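Local coordinates for trigger factor (PDB 2NSC), which probably acts as a ribosome-binding chaperone that keeps newly made proteins open and as a peptidyl-prolyl cis-trans isomerase, at residues Glu7-Lys10 and Asn11-Val14; Ile74-Thr77 and Leu78-Arg81. All coordinates share one frame; numbering follows the deposited sequence.

Both contacts belong to the N-terminal piece of trigger factor, the part that binds the ribosome in this family. Interaction 1 comes first along the chain and is the turn end of the hairpin formed by strands 2-9 and 12-18; interaction 2 follows later, where the short helix 74-77 runs into the loop 78-81. Their centres lie about 16 Å apart, and their nearest atoms come to about 4 Å without touching. Strand 12-18 connects them: its start takes part in interaction 1, and further along Leu15 and Tyr17 meet side chains of interaction 2. Helix 74-77 and the loop after it therefore lie against strand 12-18, beyond the turn of the hairpin.

Interaction 1: residues Glu7-Lys10 and Asn11-Val14; sequences ERDK and NRVV
Residues Glu7-Lys10 and Asn11-Val14 meet across the closed end of a two-stranded antiparallel hairpin, joined by a type II' turn from Asp9 to Arg12. The strand axes stand 4.8 Å apart, and backbone bonds pair Glu7 with Val14 and Asp9 with Arg12; Val14 N reaches Glu7 O at 2.9 Å. On the face bearing Glu7, Asp9, Arg12 and Val14, two carboxylates share one guanidinium. Arg12 NH1 donates to Asp9 OD2 at 3.0 Å, on the anti lone pair of that oxygen, although the carboxylate plane stands 83° from the guanidinium plane. Glu7 OE2 lies a looser 3.6 Å from Arg12 NH2, and Glu7 CG rests on Val14 CG2 at 3.7 Å. On the other face, Val13 CG2 lies over the centre of the Arg8 guanidinium, 3.8 Å from Arg8 CZ. A bend at chi3 (-97°) turns this group back across the valine. An alanine in place of Asp9 would probably leave Arg12 without the closer of its two carboxylates and its guanidinium freer to turn. With two acids around one arginine, the arginine probably offsets part of their negative charge, the Asp9 link being the shorter.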
loop_
_atom_site.group_PDB
_atom_site.type_symbol
_atom_site.label_atom_id
_atom_site.label_comp_id
_atom_site.label_asym_id
_atom_site.label_seq_id
_atom_site.Cartn_x
_atom_site.Cartn_y
_atom_site.Cartn_z
ATOM N N GLU A 7 -3.763 14.041 -16.041
ATOM C CA GLU A 7 -4.158 15.290 -16.674
ATOM C C GLU A 7 -3.348 16.477 -16.198
ATOM O O GLU A 7 -2.809 16.490 -15.077
ATOM C CB GLU A 7 -5.664 15.572 -16.527
ATOM C CG GLU A 7 -6.117 16.057 -15.172
ATOM C CD GLU A 7 -7.622 16.292 -15.102
ATOM O OE1 GLU A 7 -8.156 17.025 -15.955
ATOM O OE2 GLU A 7 -8.278 15.751 -14.190
ATOM N N ARG A 8 -3.276 17.466 -17.082
ATOM C CA ARG A 8 -2.700 18.752 -16.785
ATOM C C ARG A 8 -3.786 19.791 -17.001
ATOM O O ARG A 8 -4.423 19.830 -18.054
ATOM C CB ARG A 8 -1.513 19.010 -17.707
ATOM C CG ARG A 8 -0.790 20.292 -17.430
ATOM C CD ARG A 8 0.480 20.371 -18.257
ATOM N NE ARG A 8 1.674 19.946 -17.514
ATOM C CZ ARG A 8 2.317 20.704 -16.618
ATOM N NH1 ARG A 8 1.875 21.924 -16.317
ATOM N NH2 ARG A 8 3.395 20.233 -16.004
ATOM N N ASP A 9 -4.009 20.615 -15.988
ATOM C CA ASP A 9 -5.003 21.659 -16.073
ATOM C C ASP A 9 -4.404 22.934 -15.512
ATOM O O ASP A 9 -4.512 23.211 -14.312
ATOM C CB ASP A 9 -6.271 21.239 -15.320
ATOM C CG ASP A 9 -7.259 22.388 -15.138
ATOM O OD1 ASP A 9 -7.275 23.326 -15.980
ATOM O OD2 ASP A 9 -8.011 22.352 -14.136
ATOM N N LYS A 10 -3.761 23.696 -16.398
ATOM C CA LYS A 10 -2.934 24.855 -16.029
ATOM C C LYS A 10 -1.703 24.409 -15.231
ATOM O O LYS A 10 -0.867 23.709 -15.772
ATOM C CB LYS A 10 -3.750 25.971 -15.328
ATOM C CG LYS A 10 -4.954 26.430 -16.172
ATOM C CD LYS A 10 -5.780 27.496 -15.463
ATOM C CE LYS A 10 -6.883 28.063 -16.371
ATOM N NZ LYS A 10 -7.624 29.216 -15.702
ATOM N N ASN A 11 -1.584 24.820 -13.971
ATOM C CA ASN A 11 -0.483 24.372 -13.108
ATOM C C ASN A 11 -0.918 23.285 -12.151
ATOM O O ASN A 11 -0.169 22.901 -11.251
ATOM C CB ASN A 11 0.070 25.534 -12.310
ATOM C CG ASN A 11 0.633 26.609 -13.186
ATOM O OD1 ASN A 11 1.505 26.360 -14.030
ATOM N ND2 ASN A 11 0.132 27.818 -13.005
ATOM N N ARG A 12 -2.143 22.816 -12.349
ATOM C CA ARG A 12 -2.678 21.702 -11.609
ATOM C C ARG A 12 -2.397 20.419 -12.399
ATOM O O ARG A 12 -2.841 20.282 -13.545
ATOM C CB ARG A 12 -4.177 21.915 -11.371
ATOM C CG ARG A 12 -4.858 20.836 -10.549
ATOM C CD ARG A 12 -6.384 20.935 -10.674
ATOM N NE ARG A 12 -7.002 19.619 -10.555
ATOM C CZ ARG A 12 -7.778 19.066 -11.480
ATOM N NH1 ARG A 12 -8.057 19.724 -12.602
ATOM N NH2 ARG A 12 -8.284 17.856 -11.277
ATOM N N VAL A 13 -1.641 19.501 -11.787
ATOM C CA VAL A 13 -1.286 18.220 -12.416
ATOM C C VAL A 13 -1.765 17.028 -11.572
ATOM O O VAL A 13 -1.571 17.009 -10.361
ATOM C CB VAL A 13 0.238 18.109 -12.702
ATOM C CG1 VAL A 13 0.541 16.843 -13.488
ATOM C CG2 VAL A 13 0.727 19.328 -13.481
ATOM N N VAL A 14 -2.412 16.059 -12.224
ATOM C CA VAL A 14 -2.875 14.810 -11.581
ATOM C C VAL A 14 -1.950 13.651 -11.978
ATOM O O VAL A 14 -1.714 13.379 -13.169
ATOM C CB VAL A 14 -4.343 14.493 -11.958
ATOM C CG1 VAL A 14 -4.846 13.248 -11.254
ATOM C CG2 VAL A 14 -5.239 15.682 -11.631
#

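Interaction 2: residues Ile74-Thr77 and Leu78-Arg81; sequences IPDT and LKDR
Ile74 and Leu78 touch one turn apart where the short, weakly bonded helix 74-77 gives way to a type I beta turn from Leu78 to Arg81. The tight side is apolar: Ile74 CG2 lies 3.9 Å from Leu78 CD1, the two side chains running alongside each other in the same direction. Leu78 is buried, and its CG is set beside its own backbone N (chi1 -57°), which lays the chain alongside Ile74. Leu78 also packs on Leu83 and Pro87, and its contacts with Leu15 and Tyr17 probably help hold this end of the helix on strand 12-18. Leu78 N bonds to Pro75 O at 3.0 Å, a bond spanning three residues with the donor 64° out of the carbonyl plane. The Arg81 N to Leu78 O bond, 2.9 Å, then closes the turn.

Asp76 and Lys79 form the looser, exposed side. Their side chains also run side by side, but Asp76 OD2 and Lys79 NZ stand 3.8 Å apart, a long salt bridge that probably contributes modest attraction. Lys79 CG also lies 3.3 Å from Asp76 O. On the packed side, Thr77 grips one carbonyl twice: Ile74 O accepts from Thr77 N and from Thr77 OG1, which is also hydrogen-bonded to Tyr17 OH. The hydroxyl oxygen of Thr77, OG1, lies in the carbonyl plane on a lone pair of Ile74 O, 2.5 Å away.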
loop_
_atom_site.group_PDB
_atom_site.type_symbol
_atom_site.label_atom_id
_atom_site.label_comp_id
_atom_site.label_asym_id
_atom_site.label_seq_id
_atom_site.Cartn_x
_atom_site.Cartn_y
_atom_site.Cartn_z
ATOM N N ILE A 74 6.343 9.241 -2.464
ATOM C CA ILE A 74 5.932 10.211 -3.457
ATOM C C ILE A 74 6.748 11.510 -3.420
ATOM O O ILE A 74 7.367 11.836 -4.420
ATOM C CB ILE A 74 4.420 10.463 -3.428
ATOM C CG1 ILE A 74 3.688 9.141 -3.700
ATOM C CG2 ILE A 74 4.039 11.554 -4.472
ATOM C CD1 ILE A 74 2.183 9.239 -3.663
ATOM N N PRO A 75 6.779 12.228 -2.267
ATOM C CA PRO A 75 7.489 13.510 -2.199
ATOM C C PRO A 75 8.868 13.522 -2.837
ATOM O O PRO A 75 9.243 14.501 -3.483
ATOM C CB PRO A 75 7.588 13.770 -0.692
ATOM C CG PRO A 75 6.315 13.179 -0.168
ATOM C CD PRO A 75 6.154 11.904 -0.967
ATOM N N ASP A 76 9.609 12.439 -2.686
ATOM C CA ASP A 76 10.958 12.380 -3.208
ATOM C C ASP A 76 10.975 12.385 -4.741
ATOM O O ASP A 76 11.939 12.876 -5.360
ATOM C CB ASP A 76 11.666 11.148 -2.659
ATOM C CG ASP A 76 13.152 11.202 -2.863
ATOM O OD1 ASP A 76 13.586 10.936 -4.005
ATOM O OD2 ASP A 76 13.880 11.519 -1.893
ATOM N N THR A 77 9.915 11.846 -5.350
ATOM C CA THR A 77 9.791 11.820 -6.810
ATOM C C THR A 77 9.459 13.198 -7.382
ATOM O O THR A 77 9.542 13.417 -8.600
ATOM C CB THR A 77 8.722 10.812 -7.278
ATOM O OG1 THR A 77 7.436 11.262 -6.854
ATOM C CG2 THR A 77 8.987 9.450 -6.699
ATOM N N LEU A 78 9.079 14.120 -6.501
ATOM C CA LEU A 78 8.676 15.448 -6.926
ATOM C C LEU A 78 9.668 16.532 -6.515
ATOM O O LEU A 78 9.434 17.703 -6.810
ATOM C CB LEU A 78 7.288 15.799 -6.373
ATOM C CG LEU A 78 6.114 14.869 -6.696
ATOM C CD1 LEU A 78 4.930 15.150 -5.802
ATOM C CD2 LEU A 78 5.709 14.979 -8.132
ATOM N N LYS A 79 10.755 16.157 -5.835
ATOM C CA LYS A 79 11.693 17.146 -5.316
ATOM C C LYS A 79 12.385 17.997 -6.417
ATOM O O LYS A 79 12.953 19.033 -6.116
ATOM C CB LYS A 79 12.713 16.500 -4.365
ATOM C CG LYS A 79 13.728 15.600 -5.034
ATOM C CD LYS A 79 14.691 15.002 -4.038
ATOM C CE LYS A 79 15.456 13.844 -4.673
ATOM N NZ LYS A 79 16.621 13.375 -3.854
ATOM N N ASP A 80 12.309 17.552 -7.674
ATOM C CA ASP A 80 12.828 18.301 -8.833
ATOM C C ASP A 80 11.809 19.308 -9.419
ATOM O O ASP A 80 12.112 20.060 -10.346
ATOM C CB ASP A 80 13.295 17.329 -9.927
ATOM C CG ASP A 80 12.168 16.410 -10.441
ATOM O OD1 ASP A 80 11.178 16.144 -9.709
ATOM O OD2 ASP A 80 12.281 15.934 -11.595
ATOM N N ARG A 81 10.597 19.302 -8.877
ATOM C CA ARG A 81 9.568 20.242 -9.288
ATOM C C ARG A 81 9.360 21.331 -8.246
ATOM O O ARG A 81 9.506 21.098 -7.041
ATOM C CB ARG A 81 8.249 19.516 -9.511
ATOM C CG ARG A 81 8.308 18.327 -10.452
ATOM C CD ARG A 81 6.919 18.095 -11.033
ATOM N NE ARG A 81 6.706 16.719 -11.482
ATOM C CZ ARG A 81 5.722 16.342 -12.295
ATOM N NH1 ARG A 81 4.859 17.236 -12.763
ATOM N NH2 ARG A 81 5.600 15.066 -12.634
#